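Local coordinates for protein VESB protease (Vibrio cholerae, PDB 4LK4) that probably cleaves peptide bonds as a secreted trypsin-like serine endopeptidase of the S1 family, at residues 48-53 / 243-248; 80-85 / 113-118; 90-95 / 100-105; 38-43 / 59-64. The protein carries 1 engineered substitution. One frame throughout, in Å; residues are numbered along the deposited sequence.

In the fold
Interactions 2, 3 and 4 belong to the six-stranded barrel of the trypsin-like region, and interaction 1 joins that barrel to the linker leading into the Ig-like domain. Segment 48-53 connects the other three: G48 O lies 2.8 Å from S113 N of interaction 2, T53 O lies 3.0 Å from A105 N of interaction 3, and T53 OG1 lies 2.7 Å from G42 O of interaction 4. Interactions 3 and 4, with centres about 15 Å apart, meet at D59. Strand 82-91 serves both interactions 2 and 3, whose centres are about 24 Å apart. Interaction 3 holds D103, whose carboxylate is hydrogen-bonded to H56 ND1, consistent with the Asp-His pair of a catalytic triad.

Interaction 1 (48-53 / 243-248)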
loop_
_atom_site.group_PDB
_atom_site.type_symbol
_atom_site.label_atom_id
_atom_site.label_comp_id
_atom_site.label_asym_id
_atom_site.label_seq_id
_atom_site.Cartn_x
_atom_site.Cartn_y
_atom_site.Cartn_z
ATOM N N GLY A 48 -1.196 9.655 -11.478
ATOM C CA GLY A 48 0.180 9.486 -11.920
ATOM C C GLY A 48 0.451 8.028 -12.056
ATOM O O GLY A 48 -0.197 7.372 -12.814
ATOM N N ARG A 49 1.388 7.514 -11.289
ATOM C CA ARG A 49 1.735 6.111 -11.382
ATOM C C ARG A 49 1.489 5.354 -10.070
ATOM O O ARG A 49 2.112 4.333 -9.834
ATOM C CB ARG A 49 3.193 5.957 -11.860
ATOM C CG ARG A 49 4.260 6.566 -10.943
ATOM C CD ARG A 49 5.661 6.109 -11.293
ATOM N NE ARG A 49 6.240 6.925 -12.364
ATOM C CZ ARG A 49 6.617 6.488 -13.569
ATOM N NH1 ARG A 49 6.496 5.213 -13.920
ATOM N NH2 ARG A 49 7.109 7.353 -14.441
ATOM N N TYR A 50 0.532 5.801 -9.254
ATOM C CA TYR A 50 0.351 5.189 -7.948
ATOM C C TYR A 50 -1.020 4.609 -7.696
ATOM O O TYR A 50 -2.046 5.212 -8.006
ATOM C CB TYR A 50 0.652 6.194 -6.865
ATOM C CG TYR A 50 2.043 6.761 -6.949
ATOM C CD1 TYR A 50 3.133 5.999 -6.563
ATOM C CD2 TYR A 50 2.271 8.067 -7.408
ATOM C CE1 TYR A 50 4.421 6.505 -6.631
ATOM C CE2 TYR A 50 3.568 8.591 -7.475
ATOM C CZ TYR A 50 4.634 7.799 -7.081
ATOM O OH TYR A 50 5.918 8.263 -7.135
ATOM N N VAL A 51 -1.003 3.432 -7.082
ATOM C CA VAL A 51 -2.181 2.701 -6.685
ATOM C C VAL A 51 -2.126 2.412 -5.185
ATOM O O VAL A 51 -1.074 2.075 -4.646
ATOM C CB VAL A 51 -2.192 1.376 -7.427
ATOM C CG1 VAL A 51 -3.225 0.436 -6.847
ATOM C CG2 VAL A 51 -2.429 1.622 -8.906
ATOM N N LEU A 52 -3.264 2.543 -4.522
ATOM C CA LEU A 52 -3.392 2.313 -3.086
ATOM C C LEU A 52 -4.051 0.973 -2.897
ATOM O O LEU A 52 -5.033 0.645 -3.597
ATOM C CB LEU A 52 -4.291 3.373 -2.475
ATOM C CG LEU A 52 -4.600 3.248 -0.988
ATOM C CD1 LEU A 52 -3.333 3.236 -0.148
ATOM C CD2 LEU A 52 -5.532 4.369 -0.532
ATOM N N THR A 53 -3.516 0.180 -1.983
ATOM C CA THR A 53 -4.015 -1.168 -1.767
ATOM C C THR A 53 -3.609 -1.642 -0.385
ATOM O O THR A 53 -3.133 -0.850 0.408
ATOM C CB THR A 53 -3.505 -2.117 -2.868
ATOM O OG1 THR A 53 -4.262 -3.329 -2.821
ATOM C CG2 THR A 53 -2.076 -2.470 -2.666
ATOM N N LYS A 243 4.024 10.451 1.559
ATOM C CA LYS A 243 5.451 10.146 1.582
ATOM C C LYS A 243 5.830 9.082 0.550
ATOM O O LYS A 243 6.935 9.134 0.010
ATOM C CB LYS A 243 5.895 9.720 2.984
ATOM C CG LYS A 243 7.224 8.973 2.997
ATOM C CD LYS A 243 7.778 8.678 4.390
ATOM C CE LYS A 243 8.910 7.671 4.279
ATOM N NZ LYS A 243 9.700 7.557 5.524
ATOM N N HIS A 244 4.924 8.143 0.244
ATOM C CA HIS A 244 5.243 7.083 -0.706
ATOM C C HIS A 244 4.622 7.257 -2.090
ATOM O O HIS A 244 4.642 6.333 -2.888
ATOM C CB HIS A 244 4.923 5.734 -0.093
ATOM C CG HIS A 244 5.788 5.411 1.079
ATOM N ND1 HIS A 244 5.454 5.771 2.368
ATOM C CD2 HIS A 244 7.000 4.802 1.158
ATOM C CE1 HIS A 244 6.431 5.419 3.191
ATOM N NE2 HIS A 244 7.374 4.818 2.484
ATOM N N THR A 245 4.113 8.452 -2.392
ATOM C CA THR A 245 3.618 8.781 -3.737
ATOM C C THR A 245 4.260 10.089 -4.176
ATOM O O THR A 245 3.637 10.935 -4.823
ATOM C CB THR A 245 2.094 8.948 -3.722
ATOM O OG1 THR A 245 1.727 9.943 -2.748
ATOM C CG2 THR A 245 1.381 7.612 -3.402
ATOM N N ASN A 246 5.535 10.241 -3.820
ATOM C CA ASN A 246 6.243 11.510 -3.873
ATOM C C ASN A 246 7.309 11.538 -4.981
ATOM O O ASN A 246 8.244 12.342 -4.949
ATOM C CB ASN A 246 6.877 11.720 -2.498
ATOM C CG ASN A 246 7.041 13.179 -2.131
ATOM O OD1 ASN A 246 6.604 14.078 -2.846
ATOM N ND2 ASN A 246 7.718 13.420 -1.014
ATOM N N GLN A 247 7.190 10.642 -5.955
ATOM C CA GLN A 247 8.092 10.631 -7.129
ATOM C C GLN A 247 9.577 10.442 -6.803
ATOM O O GLN A 247 10.471 10.870 -7.552
ATOM C CB GLN A 247 7.871 11.872 -7.993
ATOM C CG GLN A 247 6.416 12.065 -8.404
ATOM C CD GLN A 247 6.222 13.351 -9.174
ATOM O OE1 GLN A 247 6.149 13.342 -10.401
ATOM N NE2 GLN A 247 6.166 14.477 -8.456
ATOM N N LEU A 248 9.817 9.777 -5.678
ATOM C CA LEU A 248 11.124 9.255 -5.324
ATOM C C LEU A 248 10.940 7.746 -5.314
ATOM O O LEU A 248 10.309 7.199 -4.414
ATOM C CB LEU A 248 11.550 9.762 -3.940
ATOM C CG LEU A 248 12.844 9.195 -3.348
ATOM C CD1 LEU A 248 13.977 9.362 -4.351
ATOM C CD2 LEU A 248 13.203 9.840 -2.009
HETATM O O HOH W 1 7.684 6.876 -5.771
#
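Y50, on strand 50-53 of the trypsin-like beta-barrel, reaches across to T245 and Q247 in the loop that leaves helix 238-243 and runs into strand 248-258 of the Ig-like domain. The contact therefore ties the barrel to the start of the second domain.

The non-polar part is a CH-pi contact. T245 CA sits over the centre of the Y50 ring, 3.6 Å from its centroid and only 10° off the normal, while T245 CG2 rests 3.7 Å from Y50 CG at the root of the ring. On the opposite face lies CG of R49, so the ring is held between its own neighbour in sequence and the linker. The hydroxyl of T245 turns to I241 O, which leaves its methyl to meet the tyrosine.

The polar part is gathered at the phenol. With CG anti to the carbonyl carbon (chi1 -58°), Y50 sends its hydroxyl out to the linker backbone, where Q247 N donates to Y50 OH over 2.9 Å in a bent bond (133°). A water in the plane of the ring lies 2.6 Å from Y50 OH and donates weakly to L248 O at 3.0 Å.

Interaction 2 (80-85 / 113-118); sequences QGERIA and SSLPAI
E82, at the start of strand 82-91, faces S113, where the chain leaves strand 112-113 for a long loop; the two backbones stay apart, with E82 CA and S113 CA 7.8 Å from each other and no main-chain hydrogen bond between the segments. E82 is backbone-bonded to I70 of strand 66-70 and S113 to G48, all within the trypsin-like barrel; between the two segments the link is made by side chains.

Extended beyond CG (chi2 -178°), the E82 side chain carries its carboxylate to the loop. S113 OG donates a weak hydrogen bond to E82 OE1 over 3.0 Å. The same serine oxygen accepts from L115 N at 3.2 Å, nearly straight at 169°, which makes an ST turn and fixes the hydroxyl as the loop bends. The other carboxylate oxygen is served by solvent: a water donates to E82 OE2 at 2.7 Å and accepts from S114 N at 2.8 Å, linking the acid to the turn a second time.

Apolar atoms line the acid from the loop side. L115 meets E82 from the opposite direction, its CD1 3.8 Å from E82 CG and its CG 3.7 Å from E82 OE2. Deeper in, I84 CD1 touches S113 CB at 4.2 Å, and I70 packs against both S113 and L115.

The carboxylate thus receives one weak serine bond and one water, and no basic side chain of either segment meets it; R83 turns to D67 instead. Its charge, if it is ionised, would probably be eased by hydroxyl and solvent dipoles, and the water also satisfies the amide of S114.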
loop_
_atom_site.group_PDB
_atom_site.type_symbol
_atom_site.label_atom_id
_atom_site.label_comp_id
_atom_site.label_asym_id
_atom_site.label_seq_id
_atom_site.Cartn_x
_atom_site.Cartn_y
_atom_site.Cartn_z
ATOM N N GLN A 80 -11.530 -2.846 -21.460
ATOM C CA GLN A 80 -11.953 -1.961 -20.370
ATOM C C GLN A 80 -10.757 -1.724 -19.464
ATOM O O GLN A 80 -10.167 -2.681 -18.982
ATOM C CB GLN A 80 -13.075 -2.591 -19.545
ATOM C CG GLN A 80 -14.465 -2.401 -20.119
ATOM C CD GLN A 80 -15.494 -3.242 -19.405
ATOM O OE1 GLN A 80 -15.147 -4.096 -18.591
ATOM N NE2 GLN A 80 -16.758 -3.010 -19.698
ATOM N N GLY A 81 -10.404 -0.466 -19.233
ATOM C CA GLY A 81 -9.281 -0.109 -18.354
ATOM C C GLY A 81 -7.873 -0.280 -18.933
ATOM O O GLY A 81 -7.699 -0.949 -19.950
ATOM N N GLU A 82 -6.879 0.309 -18.264
ATOM C CA GLU A 82 -5.485 0.230 -18.692
ATOM C C GLU A 82 -4.750 -0.778 -17.845
ATOM O O GLU A 82 -4.684 -0.643 -16.628
ATOM C CB GLU A 82 -4.779 1.589 -18.582
ATOM C CG GLU A 82 -5.421 2.671 -19.433
ATOM C CD GLU A 82 -4.705 4.031 -19.392
ATOM O OE1 GLU A 82 -3.574 4.145 -18.848
ATOM O OE2 GLU A 82 -5.299 5.000 -19.937
ATOM N N ARG A 83 -4.186 -1.781 -18.494
ATOM C CA ARG A 83 -3.358 -2.757 -17.806
ATOM C C ARG A 83 -1.930 -2.259 -17.812
ATOM O O ARG A 83 -1.391 -1.988 -18.875
ATOM C CB ARG A 83 -3.430 -4.118 -18.501
ATOM C CG ARG A 83 -2.679 -5.190 -17.749
ATOM C CD ARG A 83 -3.202 -6.570 -18.074
ATOM N NE ARG A 83 -2.425 -7.591 -17.399
ATOM C CZ ARG A 83 -2.745 -8.878 -17.347
ATOM N NH1 ARG A 83 -3.882 -9.326 -17.911
ATOM N NH2 ARG A 83 -1.935 -9.726 -16.707
ATOM N N ILE A 84 -1.341 -2.117 -16.627
ATOM C CA ILE A 84 0.001 -1.553 -16.489
ATOM C C ILE A 84 0.851 -2.383 -15.506
ATOM O O ILE A 84 0.377 -2.814 -14.460
ATOM C CB ILE A 84 -0.089 -0.120 -15.947
ATOM C CG1 ILE A 84 -1.026 0.708 -16.814
ATOM C CG2 ILE A 84 1.279 0.549 -15.911
ATOM C CD1 ILE A 84 -1.067 2.158 -16.387
ATOM N N ALA A 85 2.125 -2.554 -15.804
ATOM C CA ALA A 85 2.998 -3.305 -14.893
ATOM C C ALA A 85 3.344 -2.537 -13.620
ATOM O O ALA A 85 3.509 -1.315 -13.629
ATOM C CB ALA A 85 4.286 -3.716 -15.595
ATOM N N SER A 113 -0.768 6.789 -15.544
ATOM C CA SER A 113 -2.037 6.799 -16.242
ATOM C C SER A 113 -2.630 8.174 -16.107
ATOM O O SER A 113 -2.331 8.894 -15.137
ATOM C CB SER A 113 -3.012 5.792 -15.646
ATOM O OG SER A 113 -4.235 5.743 -16.389
ATOM N N SER A 114 -3.488 8.530 -17.063
ATOM C CA SER A 114 -4.214 9.783 -16.975
ATOM C C SER A 114 -5.700 9.542 -16.688
ATOM O O SER A 114 -6.477 10.478 -16.676
ATOM C CB SER A 114 -3.989 10.624 -18.238
ATOM O OG SER A 114 -4.612 10.037 -19.369
ATOM N N LEU A 115 -6.088 8.294 -16.417
ATOM C CA LEU A 115 -7.465 7.985 -16.001
ATOM C C LEU A 115 -7.800 8.685 -14.689
ATOM O O LEU A 115 -6.901 9.082 -13.971
ATOM C CB LEU A 115 -7.653 6.476 -15.843
ATOM C CG LEU A 115 -7.573 5.690 -17.157
ATOM C CD1 LEU A 115 -7.771 4.215 -16.857
ATOM C CD2 LEU A 115 -8.627 6.153 -18.157
ATOM N N PRO A 116 -9.096 8.859 -14.377
ATOM C CA PRO A 116 -9.410 9.629 -13.183
ATOM C C PRO A 116 -8.927 8.958 -11.917
ATOM O O PRO A 116 -8.898 7.727 -11.823
ATOM C CB PRO A 116 -10.930 9.706 -13.187
ATOM C CG PRO A 116 -11.347 9.377 -14.581
ATOM C CD PRO A 116 -10.306 8.430 -15.091
ATOM N N ALA A 117 -8.550 9.787 -10.951
ATOM C CA ALA A 117 -8.051 9.322 -9.673
ATOM C C ALA A 117 -9.149 9.428 -8.617
ATOM O O ALA A 117 -10.049 10.254 -8.700
ATOM C CB ALA A 117 -6.838 10.138 -9.258
ATOM N N ILE A 118 -9.073 8.561 -7.623
ATOM C CA ILE A 118 -9.978 8.631 -6.506
ATOM C C ILE A 118 -9.583 9.797 -5.608
ATOM O O ILE A 118 -8.462 10.254 -5.636
ATOM C CB ILE A 118 -9.952 7.315 -5.722
ATOM C CG1 ILE A 118 -11.244 7.184 -4.901
ATOM C CG2 ILE A 118 -8.668 7.178 -4.882
ATOM C CD1 ILE A 118 -11.539 5.741 -4.533
HETATM O O HOH W 2 -3.843 7.184 -19.481
#

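Interaction 3 (90-95 / 100-105); sequences YRHLSY and LLNDIA
H92 and I104 join the two arms of the loop that links strands 82-91 and 105-109 of the trypsin-like barrel, the loop that carries D103. At its base R91 and A105 form an antiparallel, non-hydrogen-bonded pair, with CA atoms 4.3 Å apart. One step on, H92 N donates to I104 O over 3.1 Å.

The first arm closes as a type I turn from H92 to Y95, in which Y95 N donates to H92 O. S94 N is satisfied by H92 ND1 at 3.1 Å; it lies close to the plane of the imidazole and so fixes the ring's rotation. Across the loop, N102 ND2 donates to S94 O over 2.9 Å. This bond is straight (164°) and lies in the amide plane of N102, yet it approaches from above the carbonyl plane of S94. N102 CB makes a CH-pi contact over one face of the H92 ring, 4.1 Å from its centroid, and the amide stacks on the imidazole with planes 26° apart.

Other polar ends are satisfied by residues beyond the two segments. R91 NH2 forms a salt bridge with D59 OD1, which also takes a hydrogen bond with Y95 OH, while D103 OD2 accepts from S216 OG and bonds to H56 ND1, as expected of the aspartate in a serine-protease triad. D103 is also the centre of an inverse gamma turn, closed by a weak I104 N to N102 O bond.

The Y95 ring, swung opposite its own backbone N by chi1 166°, lies alongside L100, whose CD2 meets the edge of the ring, 3.6 Å from Y95 OH.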
loop_
_atom_site.group_PDB
_atom_site.type_symbol
_atom_site.label_atom_id
_atom_site.label_comp_id
_atom_site.label_asym_id
_atom_site.label_seq_id
_atom_site.Cartn_x
_atom_site.Cartn_y
_atom_site.Cartn_z
ATOM N N TYR A 90 5.671 -0.339 -2.054
ATOM C CA TYR A 90 6.016 0.176 -0.737
ATOM C C TYR A 90 4.973 -0.326 0.242
ATOM O O TYR A 90 3.794 -0.062 0.066
ATOM C CB TYR A 90 6.081 1.716 -0.734
ATOM C CG TYR A 90 6.958 2.213 -1.839
ATOM C CD1 TYR A 90 6.456 2.462 -3.097
ATOM C CD2 TYR A 90 8.297 2.371 -1.646
ATOM C CE1 TYR A 90 7.280 2.870 -4.132
ATOM C CE2 TYR A 90 9.119 2.812 -2.654
ATOM C CZ TYR A 90 8.613 3.046 -3.907
ATOM O OH TYR A 90 9.480 3.460 -4.916
ATOM N N ARG A 91 5.392 -1.081 1.246
ATOM C CA ARG A 91 4.474 -1.492 2.296
ATOM C C ARG A 91 4.777 -0.743 3.562
ATOM O O ARG A 91 5.899 -0.314 3.771
ATOM C CB ARG A 91 4.640 -2.972 2.568
ATOM C CG ARG A 91 4.388 -3.856 1.361
ATOM C CD ARG A 91 5.015 -5.215 1.616
ATOM N NE ARG A 91 4.007 -6.194 1.946
ATOM C CZ ARG A 91 4.175 -7.265 2.717
ATOM N NH1 ARG A 91 5.331 -7.525 3.325
ATOM N NH2 ARG A 91 3.134 -8.081 2.892
ATOM N N HIS A 92 3.803 -0.604 4.446
ATOM C CA HIS A 92 4.082 0.064 5.698
ATOM C C HIS A 92 5.136 -0.723 6.445
ATOM O O HIS A 92 5.044 -1.928 6.554
ATOM C CB HIS A 92 2.844 0.200 6.549
ATOM C CG HIS A 92 2.922 1.345 7.502
ATOM N ND1 HIS A 92 3.619 1.270 8.684
ATOM C CD2 HIS A 92 2.437 2.606 7.431
ATOM C CE1 HIS A 92 3.546 2.426 9.316
ATOM N NE2 HIS A 92 2.834 3.256 8.577
ATOM N N LEU A 93 6.156 -0.051 6.952
ATOM C CA LEU A 93 7.259 -0.744 7.601
ATOM C C LEU A 93 6.885 -1.269 8.998
ATOM O O LEU A 93 7.607 -2.107 9.555
ATOM C CB LEU A 93 8.494 0.149 7.639
ATOM C CG LEU A 93 9.128 0.376 6.256
ATOM C CD1 LEU A 93 10.356 1.254 6.412
ATOM C CD2 LEU A 93 9.528 -0.935 5.590
ATOM N N SER A 94 5.759 -0.788 9.535
ATOM C CA SER A 94 5.131 -1.335 10.750
ATOM C C SER A 94 3.989 -2.334 10.449
ATOM O O SER A 94 3.307 -2.802 11.359
ATOM C CB SER A 94 4.639 -0.193 11.661
ATOM O OG SER A 94 5.753 0.630 12.055
ATOM N N TYR A 95 3.794 -2.681 9.184
ATOM C CA TYR A 95 2.869 -3.765 8.836
ATOM C C TYR A 95 3.289 -5.005 9.582
ATOM O O TYR A 95 4.477 -5.350 9.603
ATOM C CB TYR A 95 2.878 -4.044 7.336
ATOM C CG TYR A 95 2.225 -5.344 6.946
ATOM C CD1 TYR A 95 0.873 -5.577 7.178
ATOM C CD2 TYR A 95 2.962 -6.338 6.332
ATOM C CE1 TYR A 95 0.273 -6.766 6.795
ATOM C CE2 TYR A 95 2.389 -7.524 5.964
ATOM C CZ TYR A 95 1.044 -7.737 6.191
ATOM O OH TYR A 95 0.530 -8.947 5.824
ATOM N N LEU A 100 -2.441 -8.119 11.036
ATOM C CA LEU A 100 -2.668 -7.191 9.947
ATOM C C LEU A 100 -2.855 -5.720 10.333
ATOM O O LEU A 100 -3.594 -5.002 9.658
ATOM C CB LEU A 100 -3.853 -7.650 9.112
ATOM C CG LEU A 100 -3.810 -9.017 8.426
ATOM C CD1 LEU A 100 -5.084 -9.193 7.602
ATOM C CD2 LEU A 100 -2.611 -9.105 7.515
ATOM N N LEU A 101 -2.190 -5.250 11.378
ATOM C CA LEU A 101 -2.120 -3.809 11.587
ATOM C C LEU A 101 -1.224 -3.120 10.545
ATOM O O LEU A 101 -0.272 -3.688 10.032
ATOM C CB LEU A 101 -1.642 -3.443 12.995
ATOM C CG LEU A 101 -2.419 -4.010 14.193
ATOM C CD1 LEU A 101 -1.792 -3.507 15.486
ATOM C CD2 LEU A 101 -3.901 -3.674 14.169
ATOM N N ASN A 102 -1.564 -1.876 10.266
ATOM C CA ASN A 102 -0.910 -1.051 9.287
ATOM C C ASN A 102 -0.890 -1.729 7.949
ATOM O O ASN A 102 0.124 -1.743 7.268
ATOM C CB ASN A 102 0.480 -0.672 9.757
ATOM C CG ASN A 102 0.475 -0.193 11.182
ATOM O OD1 ASN A 102 -0.257 0.735 11.545
ATOM N ND2 ASN A 102 1.264 -0.846 12.017
ATOM N N ASP A 103 -2.045 -2.271 7.577
ATOM C CA ASP A 103 -2.182 -3.056 6.370
ATOM C C ASP A 103 -2.398 -2.122 5.205
ATOM O O ASP A 103 -3.508 -1.927 4.750
ATOM C CB ASP A 103 -3.347 -4.029 6.508
ATOM C CG ASP A 103 -3.401 -5.061 5.395
ATOM O OD1 ASP A 103 -2.408 -5.233 4.655
ATOM O OD2 ASP A 103 -4.468 -5.718 5.275
ATOM N N ILE A 104 -1.313 -1.528 4.732
ATOM C CA ILE A 104 -1.415 -0.607 3.644
ATOM C C ILE A 104 -0.163 -0.653 2.796
ATOM O O ILE A 104 0.927 -0.886 3.303
ATOM C CB ILE A 104 -1.666 0.800 4.181
ATOM C CG1 ILE A 104 -1.964 1.772 3.038
ATOM C CG2 ILE A 104 -0.494 1.274 5.034
ATOM C CD1 ILE A 104 -2.453 3.123 3.505
ATOM N N ALA A 105 -0.355 -0.414 1.497
ATOM C CA ALA A 105 0.725 -0.462 0.525
ATOM C C ALA A 105 0.469 0.438 -0.662
ATOM O O ALA A 105 -0.654 0.698 -0.999
ATOM C CB ALA A 105 0.925 -1.899 0.039
#

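Interaction 4 (38-43 / 59-64); sequences GQFCGG and DSRSAA
A cation-pi stack of R61 on F40 makes this surface contact in the trypsin-like barrel, between strand 39-46 and the loop that precedes strand 66-70. The backbones are far apart, F40 CA and R61 CA being 10.8 Å from each other, and the gap is spanned by two side chains that slide past one another in opposite directions.

The guanidinium of R61 lies flat on the F40 ring, with centres 3.6 Å apart and planes only 7° from parallel. R61 is extended from CG to NE, and a twist about its last torsion (chi4 -92°) lays the flat end on the ring. Its aliphatic part joins in: R61 CD stands over the same face, 3.9 Å from the ring centroid, in a CH-pi contact. R61 NE also makes a weak hydrogen bond to C57 O, which may help to orient the inner end of the group.

F40 owes its place to the strand. F40 and C41 both face L28 in a classic beta bulge, and the phenylalanine CG sits between the backbone N and the carbonyl carbon (chi1 63°), bringing the ring out to the loop. Next to it, C41 is disulfide-bonded to C57, so the strand and the chain leading to the loop are joined covalently close to the stack. R61 also touches a crystal neighbour, so its exact pose in solution may differ.

The guanidinium is shifted toward the root of the ring: R61 CZ lies 3.4 Å from F40 CG, and R61 NH2 reaches past the ring to F40 CB, also at 3.4 Å.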
loop_
_atom_site.group_PDB
_atom_site.type_symbol
_atom_site.label_atom_id
_atom_site.label_comp_id
_atom_site.label_asym_id
_atom_site.label_seq_id
_atom_site.Cartn_x
_atom_site.Cartn_y
_atom_site.Cartn_z
ATOM N N GLY A 38 -6.225 -14.418 -13.161
ATOM C CA GLY A 38 -5.094 -13.943 -12.384
ATOM C C GLY A 38 -5.423 -12.881 -11.350
ATOM O O GLY A 38 -4.556 -12.458 -10.612
ATOM N N GLN A 39 -6.669 -12.411 -11.292
ATOM C CA GLN A 39 -6.985 -11.326 -10.358
ATOM C C GLN A 39 -6.794 -11.843 -8.937
ATOM O O GLN A 39 -7.228 -12.927 -8.643
ATOM C CB GLN A 39 -8.412 -10.850 -10.575
ATOM C CG GLN A 39 -8.742 -9.545 -9.858
ATOM C CD GLN A 39 -9.458 -9.767 -8.552
ATOM O OE1 GLN A 39 -10.089 -10.788 -8.361
ATOM N NE2 GLN A 39 -9.394 -8.791 -7.659
ATOM N N PHE A 40 -6.129 -11.099 -8.067
ATOM C CA PHE A 40 -6.000 -11.538 -6.660
ATOM C C PHE A 40 -6.316 -10.456 -5.637
ATOM O O PHE A 40 -6.480 -10.762 -4.482
ATOM C CB PHE A 40 -4.595 -12.101 -6.388
ATOM C CG PHE A 40 -3.523 -11.091 -6.554
ATOM C CD1 PHE A 40 -3.166 -10.281 -5.516
ATOM C CD2 PHE A 40 -2.921 -10.906 -7.773
ATOM C CE1 PHE A 40 -2.195 -9.318 -5.662
ATOM C CE2 PHE A 40 -1.942 -9.951 -7.939
ATOM C CZ PHE A 40 -1.582 -9.138 -6.875
ATOM N N CYS A 41 -6.383 -9.198 -6.023
ATOM C CA CYS A 41 -6.711 -8.141 -5.051
ATOM C C CYS A 41 -7.371 -6.982 -5.758
ATOM O O CYS A 41 -7.431 -6.958 -6.972
ATOM C CB CYS A 41 -5.454 -7.639 -4.255
ATOM S SG CYS A 41 -5.286 -8.445 -2.612
ATOM N N GLY A 42 -7.839 -6.024 -4.968
ATOM C CA GLY A 42 -8.278 -4.767 -5.474
ATOM C C GLY A 42 -7.392 -3.608 -5.068
ATOM O O GLY A 42 -6.421 -3.762 -4.309
ATOM N N GLY A 43 -7.712 -2.437 -5.615
ATOM C CA GLY A 43 -6.959 -1.237 -5.329
ATOM C C GLY A 43 -7.714 -0.037 -5.820
ATOM O O GLY A 43 -8.806 -0.171 -6.368
ATOM N N ASP A 59 2.132 -10.334 0.693
ATOM C CA ASP A 59 2.908 -11.204 1.608
ATOM C C ASP A 59 3.822 -12.145 0.815
ATOM O O ASP A 59 4.993 -12.360 1.182
ATOM C CB ASP A 59 2.000 -12.046 2.523
ATOM C CG ASP A 59 1.334 -11.236 3.660
ATOM O OD1 ASP A 59 1.887 -10.222 4.129
ATOM O OD2 ASP A 59 0.237 -11.656 4.108
ATOM N N SER A 60 3.330 -12.670 -0.299
ATOM C CA SER A 60 4.087 -13.696 -1.043
ATOM C C SER A 60 4.345 -13.367 -2.510
ATOM O O SER A 60 4.478 -14.268 -3.335
ATOM C CB SER A 60 3.322 -15.020 -0.937
ATOM O OG SER A 60 3.170 -15.432 0.420
ATOM N N ARG A 61 4.403 -12.080 -2.828
ATOM C CA ARG A 61 4.521 -11.605 -4.199
ATOM C C ARG A 61 5.394 -10.390 -4.200
ATOM O O ARG A 61 5.455 -9.665 -3.200
ATOM C CB ARG A 61 3.191 -11.103 -4.730
ATOM C CG ARG A 61 2.043 -12.072 -4.698
ATOM C CD ARG A 61 0.757 -11.393 -5.142
ATOM N NE ARG A 61 -0.393 -12.197 -4.729
ATOM C CZ ARG A 61 -0.966 -13.120 -5.485
ATOM N NH1 ARG A 61 -0.544 -13.348 -6.732
ATOM N NH2 ARG A 61 -1.995 -13.812 -5.002
ATOM N N SER A 62 6.023 -10.128 -5.339
ATOM C CA SER A 62 6.715 -8.868 -5.528
ATOM C C SER A 62 6.385 -8.215 -6.871
ATOM O O SER A 62 5.701 -8.777 -7.722
ATOM C CB SER A 62 8.225 -9.057 -5.341
ATOM O OG SER A 62 8.668 -10.114 -6.131
ATOM N N ALA A 63 6.874 -6.997 -7.009
ATOM C CA ALA A 63 6.528 -6.110 -8.091
ATOM C C ALA A 63 6.497 -6.781 -9.452
ATOM O O ALA A 63 5.503 -6.656 -10.168
ATOM C CB ALA A 63 7.504 -4.944 -8.103
ATOM N N ALA A 64 7.556 -7.523 -9.790
ATOM C CA ALA A 64 7.717 -8.073 -11.160
ATOM C C ALA A 64 6.702 -9.150 -11.531
ATOM O O ALA A 64 6.607 -9.523 -12.694
ATOM C CB ALA A 64 9.133 -8.613 -11.383
#